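Local structure of putative transcriptional regulator protein, LacI family (Rhizobium etli, 3MIZ) at residues N14-I19 / G73-T78; I93-I98 / E106-I111; Y136-P141 / I169-D174; N182-A187 / A209-I214. The protein probably binds DNA at regulatory sites and acts as a transcriptional repressor. All blocks are in the same frame, centred on the assembly; numbering follows the deposited sequence.

Contact 1: N14-I19 / G73-T78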
loop_
_atom_site.group_PDB
_atom_site.type_symbol
_atom_site.label_atom_id
_atom_site.label_comp_id
_atom_site.label_asym_id
_atom_site.label_seq_id
_atom_site.Cartn_x
_atom_site.Cartn_y
_atom_site.Cartn_z
ATOM N N ASN A 14 14.031 -22.861 12.931
ATOM C CA ASN A 14 12.617 -22.757 12.580
ATOM C C ASN A 14 12.314 -21.320 12.190
ATOM O O ASN A 14 11.190 -20.832 12.350
ATOM C CB ASN A 14 11.725 -23.192 13.747
ATOM C CG ASN A 14 11.788 -24.688 13.987
ATOM O OD1 ASN A 14 11.762 -25.471 13.040
ATOM N ND2 ASN A 14 11.859 -25.091 15.248
ATOM N N THR A 15 13.337 -20.648 11.671
ATOM C CA THR A 15 13.198 -19.263 11.246
ATOM C C THR A 15 13.486 -19.149 9.754
ATOM O O THR A 15 14.521 -19.617 9.275
ATOM C CB THR A 15 14.173 -18.347 12.021
ATOM O OG1 THR A 15 13.894 -18.441 13.425
ATOM C CG2 THR A 15 14.021 -16.898 11.579
ATOM N N PHE A 16 12.553 -18.552 9.023
ATOM C CA PHE A 16 12.723 -18.342 7.590
ATOM C C PHE A 16 13.053 -16.866 7.440
ATOM O O PHE A 16 12.523 -16.033 8.172
ATOM C CB PHE A 16 11.429 -18.619 6.811
ATOM C CG PHE A 16 11.107 -20.076 6.622
ATOM C CD1 PHE A 16 11.931 -21.072 7.126
ATOM C CD2 PHE A 16 9.957 -20.446 5.938
ATOM C CE1 PHE A 16 11.612 -22.419 6.950
ATOM C CE2 PHE A 16 9.628 -21.781 5.755
ATOM C CZ PHE A 16 10.458 -22.773 6.263
ATOM N N GLY A 17 13.936 -16.550 6.505
ATOM C CA GLY A 17 14.284 -15.168 6.278
ATOM C C GLY A 17 13.732 -14.768 4.927
ATOM O O GLY A 17 13.775 -15.548 3.981
ATOM N N ILE A 18 13.186 -13.567 4.839
ATOM C CA ILE A 18 12.661 -13.070 3.570
ATOM C C ILE A 18 13.587 -11.964 3.104
ATOM O O ILE A 18 13.831 -11.005 3.832
ATOM C CB ILE A 18 11.265 -12.434 3.716
ATOM C CG1 ILE A 18 10.245 -13.480 4.158
ATOM C CG2 ILE A 18 10.841 -11.807 2.365
ATOM C CD1 ILE A 18 8.829 -12.903 4.319
ATOM N N ILE A 19 14.124 -12.099 1.902
ATOM C CA ILE A 19 14.980 -11.048 1.380
ATOM C C ILE A 19 14.150 -10.393 0.295
ATOM O O ILE A 19 13.830 -11.017 -0.713
ATOM C CB ILE A 19 16.294 -11.611 0.795
ATOM C CG1 ILE A 19 17.127 -12.230 1.924
ATOM C CG2 ILE A 19 17.074 -10.495 0.081
ATOM C CD1 ILE A 19 18.481 -12.750 1.494
ATOM N N GLY A 73 16.098 -21.123 6.038
ATOM C CA GLY A 73 15.893 -20.968 4.609
ATOM C C GLY A 73 15.558 -19.529 4.256
ATOM O O GLY A 73 15.274 -18.718 5.139
ATOM N N VAL A 74 15.585 -19.213 2.967
ATOM C CA VAL A 74 15.289 -17.860 2.502
ATOM C C VAL A 74 14.225 -17.824 1.416
ATOM O O VAL A 74 14.212 -18.652 0.507
ATOM C CB VAL A 74 16.552 -17.164 1.914
ATOM C CG1 VAL A 74 16.153 -15.879 1.163
ATOM C CG2 VAL A 74 17.527 -16.829 3.011
ATOM N N LEU A 75 13.320 -16.862 1.528
ATOM C CA LEU A 75 12.315 -16.665 0.504
ATOM C C LEU A 75 12.750 -15.354 -0.135
ATOM O O LEU A 75 12.712 -14.298 0.491
ATOM C CB LEU A 75 10.925 -16.553 1.128
ATOM C CG LEU A 75 10.479 -17.890 1.723
ATOM C CD1 LEU A 75 9.264 -17.696 2.606
ATOM C CD2 LEU A 75 10.186 -18.867 0.582
ATOM N N TYR A 76 13.228 -15.449 -1.368
ATOM C CA TYR A 76 13.696 -14.296 -2.122
ATOM C C TYR A 76 12.467 -13.741 -2.820
ATOM O O TYR A 76 11.983 -14.326 -3.788
ATOM C CB TYR A 76 14.710 -14.756 -3.161
ATOM C CG TYR A 76 15.557 -13.651 -3.695
ATOM C CD1 TYR A 76 16.656 -13.192 -2.971
ATOM C CD2 TYR A 76 15.285 -13.071 -4.936
ATOM C CE1 TYR A 76 17.471 -12.197 -3.461
ATOM C CE2 TYR A 76 16.101 -12.067 -5.439
ATOM C CZ TYR A 76 17.197 -11.637 -4.691
ATOM O OH TYR A 76 18.031 -10.656 -5.175
ATOM N N VAL A 77 11.975 -12.605 -2.338
ATOM C CA VAL A 77 10.761 -12.012 -2.878
ATOM C C VAL A 77 10.961 -10.630 -3.490
ATOM O O VAL A 77 11.518 -9.725 -2.864
ATOM C CB VAL A 77 9.690 -11.900 -1.760
ATOM C CG1 VAL A 77 8.375 -11.379 -2.328
ATOM C CG2 VAL A 77 9.510 -13.245 -1.085
ATOM N N THR A 78 10.502 -10.464 -4.721
ATOM C CA THR A 78 10.613 -9.164 -5.371
ATOM C C THR A 78 9.239 -8.497 -5.341
ATOM O O THR A 78 8.209 -9.178 -5.407
ATOM C CB THR A 78 11.114 -9.309 -6.824
ATOM O OG1 THR A 78 10.302 -10.254 -7.533
ATOM C CG2 THR A 78 12.564 -9.802 -6.828
#
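Ile19 lies across Val74 and Tyr76 on one face of a parallel pair of strands, 15-19 and 73-78, whose axes run 24° apart. Its CB already nears the tyrosine ring, 4.1 Å from Tyr76 CD1. There the branch divides. CG2, anti to the backbone N, goes to the ring and stops 3.9 Å from Tyr76 CE1, meeting it obliquely. CG1, set beside the backbone N by a chi1 of -66°, turns the other way and lies 3.9 Å from Val74 CG1, and the terminal CD1 rests on the same methyl. A beta-branched residue thus fills two neighbouring places at once, under Ile62, Trp63 and Phe66 of helix 56-68. An alanine here is likely to leave both Val74 CG1 and the Tyr76 ring without their neighbour and open a gap beneath that helix. On the other face Ile18 CG2 meets Val77 CG2 at 4.0 Å, while Phe16 and Leu75 reach helix 253-268. Between the faces runs the backbone ladder: Leu75 N gives to Gly17 O (2.8 Å), Ile19 N to Leu75 O (3.0 Å) and Val77 N to Ile19 O (2.9 Å). The chemistry implies a division of labour: main-chain bonds satisfy most of the buried peptide groups, Gly73 N being an exception, and aliphatic and aromatic side chains pack the sheet against helices on both faces.

Contact 2: I93-I98 / E106-I111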
loop_
_atom_site.group_PDB
_atom_site.type_symbol
_atom_site.label_atom_id
_atom_site.label_comp_id
_atom_site.label_asym_id
_atom_site.label_seq_id
_atom_site.Cartn_x
_atom_site.Cartn_y
_atom_site.Cartn_z
ATOM N N ILE A 93 22.330 -21.171 1.329
ATOM C CA ILE A 93 21.189 -21.441 2.200
ATOM C C ILE A 93 20.024 -21.858 1.310
ATOM O O ILE A 93 19.833 -21.276 0.242
ATOM C CB ILE A 93 20.754 -20.172 2.974
ATOM C CG1 ILE A 93 21.916 -19.634 3.811
ATOM C CG2 ILE A 93 19.548 -20.491 3.855
ATOM C CD1 ILE A 93 21.581 -18.365 4.582
ATOM N N PRO A 94 19.241 -22.871 1.727
ATOM C CA PRO A 94 18.102 -23.301 0.904
ATOM C C PRO A 94 17.269 -22.062 0.584
ATOM O O PRO A 94 16.912 -21.304 1.489
ATOM C CB PRO A 94 17.365 -24.272 1.818
ATOM C CG PRO A 94 18.495 -24.917 2.576
ATOM C CD PRO A 94 19.387 -23.732 2.915
ATOM N N THR A 95 16.958 -21.872 -0.695
ATOM C CA THR A 95 16.216 -20.695 -1.129
ATOM C C THR A 95 15.146 -20.967 -2.184
ATOM O O THR A 95 15.333 -21.791 -3.075
ATOM C CB THR A 95 17.189 -19.655 -1.714
ATOM O OG1 THR A 95 18.137 -19.273 -0.709
ATOM C CG2 THR A 95 16.447 -18.418 -2.204
ATOM N N VAL A 96 14.023 -20.265 -2.067
ATOM C CA VAL A 96 12.943 -20.367 -3.039
ATOM C C VAL A 96 12.626 -18.930 -3.449
ATOM O O VAL A 96 12.482 -18.051 -2.597
ATOM C CB VAL A 96 11.680 -21.031 -2.451
ATOM C CG1 VAL A 96 10.521 -20.915 -3.436
ATOM C CG2 VAL A 96 11.951 -22.504 -2.165
HETATM N N MSE A 97 12.559 -18.684 -4.750
HETATM C CA MSE A 97 12.262 -17.344 -5.252
HETATM C C MSE A 97 10.760 -17.181 -5.477
HETATM O O MSE A 97 10.106 -18.084 -5.989
HETATM C CB MSE A 97 13.025 -17.099 -6.563
HETATM C CG MSE A 97 14.540 -17.084 -6.372
HETATM SE SE MSE A 97 15.521 -16.943 -8.046
HETATM C CE MSE A 97 15.118 -15.109 -8.448
ATOM N N ILE A 98 10.218 -16.034 -5.074
ATOM C CA ILE A 98 8.790 -15.768 -5.238
ATOM C C ILE A 98 8.556 -14.434 -5.946
ATOM O O ILE A 98 9.052 -13.390 -5.505
ATOM C CB ILE A 98 8.065 -15.730 -3.878
ATOM C CG1 ILE A 98 8.312 -17.045 -3.117
ATOM C CG2 ILE A 98 6.553 -15.534 -4.110
ATOM C CD1 ILE A 98 7.949 -16.982 -1.623
ATOM N N GLU A 106 17.412 -22.570 -14.122
ATOM C CA GLU A 106 17.250 -23.490 -13.002
ATOM C C GLU A 106 18.237 -23.317 -11.853
ATOM O O GLU A 106 18.600 -24.290 -11.195
ATOM C CB GLU A 106 17.309 -24.936 -13.499
ATOM C CG GLU A 106 16.380 -25.218 -14.671
ATOM C CD GLU A 106 16.071 -26.694 -14.825
ATOM O OE1 GLU A 106 15.318 -27.227 -13.981
ATOM O OE2 GLU A 106 16.583 -27.319 -15.780
ATOM N N LEU A 107 18.669 -22.087 -11.605
ATOM C CA LEU A 107 19.600 -21.838 -10.510
ATOM C C LEU A 107 18.923 -22.149 -9.171
ATOM O O LEU A 107 19.536 -22.721 -8.266
ATOM C CB LEU A 107 20.059 -20.376 -10.523
ATOM C CG LEU A 107 21.154 -19.994 -9.525
ATOM C CD1 LEU A 107 22.475 -20.652 -9.923
ATOM C CD2 LEU A 107 21.312 -18.487 -9.503
ATOM N N LEU A 108 17.650 -21.777 -9.061
ATOM C CA LEU A 108 16.873 -21.991 -7.837
ATOM C C LEU A 108 15.407 -22.194 -8.184
ATOM O O LEU A 108 14.959 -21.773 -9.246
ATOM C CB LEU A 108 16.961 -20.760 -6.947
ATOM C CG LEU A 108 18.294 -20.354 -6.329
ATOM C CD1 LEU A 108 18.204 -18.908 -5.836
ATOM C CD2 LEU A 108 18.621 -21.308 -5.187
ATOM N N PRO A 109 14.643 -22.857 -7.300
ATOM C CA PRO A 109 13.227 -23.044 -7.617
ATOM C C PRO A 109 12.545 -21.681 -7.558
ATOM O O PRO A 109 12.963 -20.797 -6.806
ATOM C CB PRO A 109 12.743 -23.992 -6.524
ATOM C CG PRO A 109 13.689 -23.737 -5.394
ATOM C CD PRO A 109 15.012 -23.605 -6.087
ATOM N N SER A 110 11.502 -21.503 -8.358
ATOM C CA SER A 110 10.812 -20.225 -8.377
ATOM C C SER A 110 9.337 -20.396 -8.665
ATOM O O SER A 110 8.925 -21.337 -9.343
ATOM C CB SER A 110 11.429 -19.302 -9.427
ATOM O OG SER A 110 11.319 -19.863 -10.720
ATOM N N ILE A 111 8.543 -19.479 -8.128
ATOM C CA ILE A 111 7.109 -19.508 -8.342
ATOM C C ILE A 111 6.675 -18.068 -8.623
ATOM O O ILE A 111 6.988 -17.148 -7.861
ATOM C CB ILE A 111 6.396 -20.127 -7.110
ATOM C CG1 ILE A 111 4.910 -20.316 -7.407
ATOM C CG2 ILE A 111 6.632 -19.270 -5.873
ATOM C CD1 ILE A 111 4.191 -21.253 -6.418
#
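Met97 pairs with Ser110, and Ile98 with Ile111, in a short parallel register sewn by two main-chain bonds. Met97 N gives to Pro109 O (3.0 Å, a nearly straight 175°), and Ile111 N returns a bond to Met97 O (3.0 Å). One step earlier the ladder cannot continue, since Pro109 has no N-H to offer Thr95 O; its ring carbon CG sits there instead, 3.4 Å from that oxygen. Apolar contacts fill in around the bonds. Pro109 CG also meets Val96 CG2 at 3.9 Å, the two side chains crossing at about a right angle. The forked end of Leu108 lets CD1 touch both selenomethionine Met97 at SE (4.0 Å) and Thr95 CG2. On the other face Ile98 and Ile111 lie side by side: with CG1 of Ile111 anti to its backbone N (chi1 -173°), the short branch CG2 is left to meet Ile98 CG1 at 3.9 Å. A polar bond within one segment joins Thr95 OG1 to Ile93 O, just before the strand. Strand 95-97 also bonds to strand 73-78, and Ser110 to Arg278, so the pairing passes from the parallel sheet of the first lobe to strand 277-285, consistent with the periplasmic-binding-protein-like fold of LacI-family regulators.

Contact 3: Y136-P141 / I169-D174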
loop_
_atom_site.group_PDB
_atom_site.type_symbol
_atom_site.label_atom_id
_atom_site.label_comp_id
_atom_site.label_asym_id
_atom_site.label_seq_id
_atom_site.Cartn_x
_atom_site.Cartn_y
_atom_site.Cartn_z
ATOM N N TYR A 136 -5.972 0.376 -24.304
ATOM C CA TYR A 136 -5.073 -0.215 -23.324
ATOM C C TYR A 136 -4.055 0.854 -22.929
ATOM O O TYR A 136 -3.315 1.356 -23.773
ATOM C CB TYR A 136 -4.346 -1.429 -23.920
ATOM C CG TYR A 136 -3.534 -2.205 -22.906
ATOM C CD1 TYR A 136 -4.089 -3.282 -22.208
ATOM C CD2 TYR A 136 -2.235 -1.811 -22.581
ATOM C CE1 TYR A 136 -3.367 -3.943 -21.201
ATOM C CE2 TYR A 136 -1.508 -2.459 -21.578
ATOM C CZ TYR A 136 -2.083 -3.521 -20.891
ATOM O OH TYR A 136 -1.384 -4.130 -19.874
ATOM N N ILE A 137 -4.042 1.228 -21.654
ATOM C CA ILE A 137 -3.090 2.221 -21.183
ATOM C C ILE A 137 -2.027 1.454 -20.405
ATOM O O ILE A 137 -2.295 0.842 -19.359
ATOM C CB ILE A 137 -3.783 3.295 -20.327
ATOM C CG1 ILE A 137 -4.905 3.951 -21.144
ATOM C CG2 ILE A 137 -2.790 4.366 -19.934
ATOM C CD1 ILE A 137 -5.596 5.100 -20.435
ATOM N N ARG A 138 -0.821 1.472 -20.968
ATOM C CA ARG A 138 0.340 0.752 -20.458
ATOM C C ARG A 138 0.981 1.146 -19.140
ATOM O O ARG A 138 1.198 2.324 -18.848
ATOM C CB ARG A 138 1.445 0.768 -21.522
ATOM C CG ARG A 138 1.028 0.196 -22.865
ATOM C CD ARG A 138 2.070 0.505 -23.926
ATOM N NE ARG A 138 3.370 -0.088 -23.606
ATOM C CZ ARG A 138 4.466 0.095 -24.337
ATOM N NH1 ARG A 138 4.418 0.855 -25.422
ATOM N NH2 ARG A 138 5.602 -0.501 -23.997
ATOM N N LEU A 139 1.307 0.122 -18.362
ATOM C CA LEU A 139 2.003 0.285 -17.097
ATOM C C LEU A 139 3.464 0.518 -17.506
ATOM O O LEU A 139 3.844 0.233 -18.650
ATOM C CB LEU A 139 1.884 -1.006 -16.277
ATOM C CG LEU A 139 2.601 -1.118 -14.929
ATOM C CD1 LEU A 139 2.044 -0.108 -13.946
ATOM C CD2 LEU A 139 2.425 -2.531 -14.389
ATOM N N ASN A 140 4.266 1.038 -16.581
ATOM C CA ASN A 140 5.685 1.319 -16.818
ATOM C C ASN A 140 6.355 0.221 -17.647
ATOM O O ASN A 140 6.464 -0.915 -17.199
ATOM C CB ASN A 140 6.419 1.452 -15.481
ATOM C CG ASN A 140 7.763 2.152 -15.620
ATOM O OD1 ASN A 140 8.440 2.026 -16.641
ATOM N ND2 ASN A 140 8.154 2.883 -14.589
ATOM N N PRO A 141 6.823 0.551 -18.866
ATOM C CA PRO A 141 7.486 -0.404 -19.770
ATOM C C PRO A 141 8.726 -1.098 -19.208
ATOM O O PRO A 141 9.132 -2.153 -19.706
ATOM C CB PRO A 141 7.821 0.448 -20.994
ATOM C CG PRO A 141 6.759 1.482 -20.990
ATOM C CD PRO A 141 6.655 1.857 -19.525
ATOM N N ILE A 169 -3.728 2.026 -28.047
ATOM C CA ILE A 169 -2.704 1.718 -27.061
ATOM C C ILE A 169 -1.873 2.956 -26.764
ATOM O O ILE A 169 -1.412 3.638 -27.674
ATOM C CB ILE A 169 -1.787 0.576 -27.560
ATOM C CG1 ILE A 169 -2.645 -0.637 -27.923
ATOM C CG2 ILE A 169 -0.776 0.200 -26.470
ATOM C CD1 ILE A 169 -1.881 -1.807 -28.522
ATOM N N SER A 170 -1.695 3.254 -25.484
ATOM C CA SER A 170 -0.924 4.427 -25.088
ATOM C C SER A 170 -0.146 4.179 -23.810
ATOM O O SER A 170 -0.549 3.372 -22.976
ATOM C CB SER A 170 -1.859 5.619 -24.856
ATOM O OG SER A 170 -2.728 5.833 -25.962
ATOM N N LEU A 171 0.982 4.870 -23.660
ATOM C CA LEU A 171 1.764 4.759 -22.439
ATOM C C LEU A 171 1.053 5.641 -21.427
ATOM O O LEU A 171 0.448 6.652 -21.795
ATOM C CB LEU A 171 3.186 5.296 -22.639
ATOM C CG LEU A 171 4.164 4.450 -23.447
ATOM C CD1 LEU A 171 5.453 5.239 -23.670
ATOM C CD2 LEU A 171 4.441 3.156 -22.706
ATOM N N GLY A 172 1.119 5.264 -20.156
ATOM C CA GLY A 172 0.489 6.067 -19.126
ATOM C C GLY A 172 1.538 6.622 -18.180
ATOM O O GLY A 172 1.271 7.527 -17.397
HETATM N N MSE A 173 2.750 6.084 -18.262
HETATM C CA MSE A 173 3.815 6.529 -17.382
HETATM C C MSE A 173 5.152 5.988 -17.846
HETATM O O MSE A 173 5.217 5.071 -18.665
HETATM C CB MSE A 173 3.566 6.006 -15.978
HETATM C CG MSE A 173 3.713 4.506 -15.933
HETATM SE SE MSE A 173 3.429 3.805 -14.187
HETATM C CE MSE A 173 1.500 4.036 -14.083
ATOM N N ASP A 174 6.215 6.548 -17.287
ATOM C CA ASP A 174 7.569 6.121 -17.602
ATOM C C ASP A 174 8.509 6.692 -16.558
ATOM O O ASP A 174 8.135 7.577 -15.796
ATOM C CB ASP A 174 7.975 6.578 -19.008
ATOM C CG ASP A 174 7.811 8.073 -19.213
ATOM O OD1 ASP A 174 8.408 8.857 -18.448
ATOM O OD2 ASP A 174 7.092 8.460 -20.154
HETATM O O HOH W 1 3.466 3.506 -19.874
#
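Two neighbouring strands of a beta-alpha-beta crossover, joined through helix 144-160, meet where Arg138 lies against Ile169 and Leu171. The parallel ladder is regular at first: Ser170 N bonds to Tyr136 O (3.0 Å) and Arg138 N to Ser170 O (2.8 Å). Then it frays into a bent bond from Gly172 N to Arg138 O (3.2 Å, N-H...O angle 140°), and a water bridges the opening, donating to Arg138 O and Met173 O while accepting from Gly172 N. Glycine suits this spot because a CB would collide with Ile137 CG2. Arg138 uses its length as an apolar surface: CD touches Ile169 CG2 (3.8 Å), and the chain, bent at chi3 (61°), brings the guanidinium over Leu171, whose CD2 sits 3.3 Å from its plane, toward the rim. NH2 has a long, weak ion pair with Glu147. A serine in its place would probably leave Leu171 CD2 without the guanidinium over it and cost Glu147 its weak, distant partner. Pro141 CG presses tightly on the same methyl. Past the break at Gly172, where the strand resumes, selenomethionine Met173 brings CG to 3.6 Å from Asn140 N, a buried amide without a partner in the model, while the Asn140 side chain bonds to Glu180. Hydrocarbon and flat cation thus share one surface at the strand ends, where water supplements a weakening peptide ladder.

Contact 4: N182-A187 / A209-I214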
loop_
_atom_site.group_PDB
_atom_site.type_symbol
_atom_site.label_atom_id
_atom_site.label_comp_id
_atom_site.label_asym_id
_atom_site.label_seq_id
_atom_site.Cartn_x
_atom_site.Cartn_y
_atom_site.Cartn_z
ATOM N N ASN A 182 4.059 10.528 -14.395
ATOM C CA ASN A 182 2.752 9.903 -14.570
ATOM C C ASN A 182 1.713 10.775 -15.279
ATOM O O ASN A 182 1.379 11.858 -14.814
ATOM C CB ASN A 182 2.250 9.464 -13.192
ATOM C CG ASN A 182 0.957 8.682 -13.260
ATOM O OD1 ASN A 182 -0.045 9.170 -13.787
ATOM N ND2 ASN A 182 0.967 7.462 -12.719
ATOM N N TYR A 183 1.200 10.284 -16.405
ATOM C CA TYR A 183 0.216 11.033 -17.187
ATOM C C TYR A 183 -0.969 10.172 -17.612
ATOM O O TYR A 183 -1.496 10.331 -18.719
ATOM C CB TYR A 183 0.882 11.637 -18.435
ATOM C CG TYR A 183 1.882 10.721 -19.115
ATOM C CD1 TYR A 183 3.200 10.651 -18.669
ATOM C CD2 TYR A 183 1.506 9.900 -20.184
ATOM C CE1 TYR A 183 4.125 9.789 -19.263
ATOM C CE2 TYR A 183 2.425 9.034 -20.788
ATOM C CZ TYR A 183 3.734 8.984 -20.317
ATOM O OH TYR A 183 4.657 8.127 -20.888
ATOM N N VAL A 184 -1.398 9.275 -16.728
ATOM C CA VAL A 184 -2.512 8.379 -17.034
ATOM C C VAL A 184 -3.797 9.155 -17.328
ATOM O O VAL A 184 -4.466 8.896 -18.327
ATOM C CB VAL A 184 -2.776 7.387 -15.868
ATOM C CG1 VAL A 184 -3.873 6.420 -16.252
ATOM C CG2 VAL A 184 -1.491 6.618 -15.528
ATOM N N PHE A 185 -4.135 10.107 -16.463
ATOM C CA PHE A 185 -5.348 10.903 -16.656
ATOM C C PHE A 185 -5.359 11.591 -18.024
ATOM O O PHE A 185 -6.356 11.535 -18.758
ATOM C CB PHE A 185 -5.466 11.972 -15.564
ATOM C CG PHE A 185 -6.661 12.873 -15.723
ATOM C CD1 PHE A 185 -7.934 12.438 -15.359
ATOM C CD2 PHE A 185 -6.515 14.149 -16.265
ATOM C CE1 PHE A 185 -9.042 13.255 -15.532
ATOM C CE2 PHE A 185 -7.620 14.978 -16.447
ATOM C CZ PHE A 185 -8.889 14.530 -16.080
ATOM N N ALA A 186 -4.250 12.248 -18.355
ATOM C CA ALA A 186 -4.131 12.964 -19.622
ATOM C C ALA A 186 -4.208 12.026 -20.817
ATOM O O ALA A 186 -4.814 12.363 -21.835
ATOM C CB ALA A 186 -2.823 13.762 -19.660
ATOM N N ALA A 187 -3.599 10.851 -20.696
ATOM C CA ALA A 187 -3.617 9.879 -21.781
ATOM C C ALA A 187 -5.023 9.315 -21.984
ATOM O O ALA A 187 -5.478 9.166 -23.113
ATOM C CB ALA A 187 -2.639 8.751 -21.492
ATOM N N ALA A 209 -6.327 2.704 -12.882
ATOM C CA ALA A 209 -7.764 2.788 -13.148
ATOM C C ALA A 209 -8.406 3.971 -12.446
ATOM O O ALA A 209 -9.398 4.507 -12.927
ATOM C CB ALA A 209 -8.469 1.495 -12.734
ATOM N N ILE A 210 -7.854 4.375 -11.304
ATOM C CA ILE A 210 -8.414 5.515 -10.595
ATOM C C ILE A 210 -8.456 6.727 -11.530
ATOM O O ILE A 210 -9.469 7.414 -11.619
ATOM C CB ILE A 210 -7.580 5.900 -9.354
ATOM C CG1 ILE A 210 -7.607 4.767 -8.321
ATOM C CG2 ILE A 210 -8.158 7.175 -8.720
ATOM C CD1 ILE A 210 -6.595 4.962 -7.187
ATOM N N GLN A 211 -7.350 6.983 -12.224
ATOM C CA GLN A 211 -7.273 8.127 -13.136
ATOM C C GLN A 211 -8.158 7.987 -14.368
ATOM O O GLN A 211 -8.660 8.991 -14.891
ATOM C CB GLN A 211 -5.823 8.359 -13.570
ATOM C CG GLN A 211 -4.920 8.743 -12.408
ATOM C CD GLN A 211 -3.528 9.119 -12.857
ATOM O OE1 GLN A 211 -3.348 10.067 -13.632
ATOM N NE2 GLN A 211 -2.533 8.384 -12.376
ATOM N N ILE A 212 -8.342 6.752 -14.833
ATOM C CA ILE A 212 -9.180 6.484 -16.001
ATOM C C ILE A 212 -10.667 6.664 -15.634
ATOM O O ILE A 212 -11.469 7.121 -16.448
ATOM C CB ILE A 212 -8.927 5.053 -16.540
ATOM C CG1 ILE A 212 -7.441 4.904 -16.898
ATOM C CG2 ILE A 212 -9.776 4.797 -17.788
ATOM C CD1 ILE A 212 -7.018 3.508 -17.280
ATOM N N TYR A 213 -11.037 6.290 -14.413
ATOM C CA TYR A 213 -12.424 6.464 -13.970
ATOM C C TYR A 213 -12.728 7.955 -13.955
ATOM O O TYR A 213 -13.767 8.394 -14.447
ATOM C CB TYR A 213 -12.617 5.920 -12.549
ATOM C CG TYR A 213 -13.171 4.513 -12.473
ATOM C CD1 TYR A 213 -12.533 3.449 -13.109
ATOM C CD2 TYR A 213 -14.306 4.240 -11.706
ATOM C CE1 TYR A 213 -13.007 2.143 -12.980
ATOM C CE2 TYR A 213 -14.785 2.940 -11.564
ATOM C CZ TYR A 213 -14.132 1.898 -12.202
ATOM O OH TYR A 213 -14.593 0.610 -12.044
ATOM N N ILE A 214 -11.815 8.729 -13.376
ATOM C CA ILE A 214 -11.994 10.173 -13.274
ATOM C C ILE A 214 -11.988 10.829 -14.652
ATOM O O ILE A 214 -12.783 11.733 -14.922
ATOM C CB ILE A 214 -10.912 10.801 -12.366
ATOM C CG1 ILE A 214 -11.037 10.198 -10.950
ATOM C CG2 ILE A 214 -11.071 12.322 -12.308
ATOM C CD1 ILE A 214 -10.080 10.769 -9.949
HETATM O O HOH W 2 -1.433 11.843 -14.068
#
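Phe185 turns the edge of its ring to helix 206-217: Gln211 O lies near the ring plane, 3.6 Å from CD1, and the carbonyl carbon C of Ile214 lies in that plane off CE1. The other flat groups are the amides of Asn182 and Gln211, which come from opposite directions with planes 26° apart. They meet at the start of helix 184-192, where Asn182, just ahead of the N-cap residue Tyr183, forms an Asx turn, its OD1 accepting from Val184 N (3.2 Å). Gln211 NE2 gives to the same oxygen (3.0 Å), reaching it from the opposite face of the asparagine amide. Helix starts have N-H groups with no carbonyl a turn earlier to take them, and Gln211 is long enough to serve one from the next helix, while Asn182 serves another. Apolar contacts flank this bonding: Val184 CG1 meets Ile212 CG1 at 3.9 Å, and Phe185 CE1 meets Ile214 CG2 at 3.9 Å. Lys243 of the second subunit packs on Phe185 and Gln211, and Leu242 of that subunit on Ile214, so these helices of the periplasmic-binding-protein-like domain lie at the dimer interface. Gln211 OE1 accepts from Phe185 N at 2.9 Å, the donor standing 50° out of the glutamine's carbonyl plane.

Overall arrangement
Contacts 1 and 2 form one buried unit in the first lobe: strands 73-78 and 95-97 are neighbours in the same sheet, and main-chain bonds run between them. Contacts 3 and 4 lie on the opposite side of the chain's centre, with the centres of contacts 1 and 3 about 33 Å apart, and they touch each other through Tyr183, which bonds to Asp174 and Gly172. Place shapes chemistry. Contact 1 is wholly buried and contact 2 nearly so, both built from peptide ladders and largely apolar side chains. Contact 3, only partly buried, admits an arginine and a bridging water, whereas contact 4, also a buried one, joins helices through side-chain amides beside the second subunit.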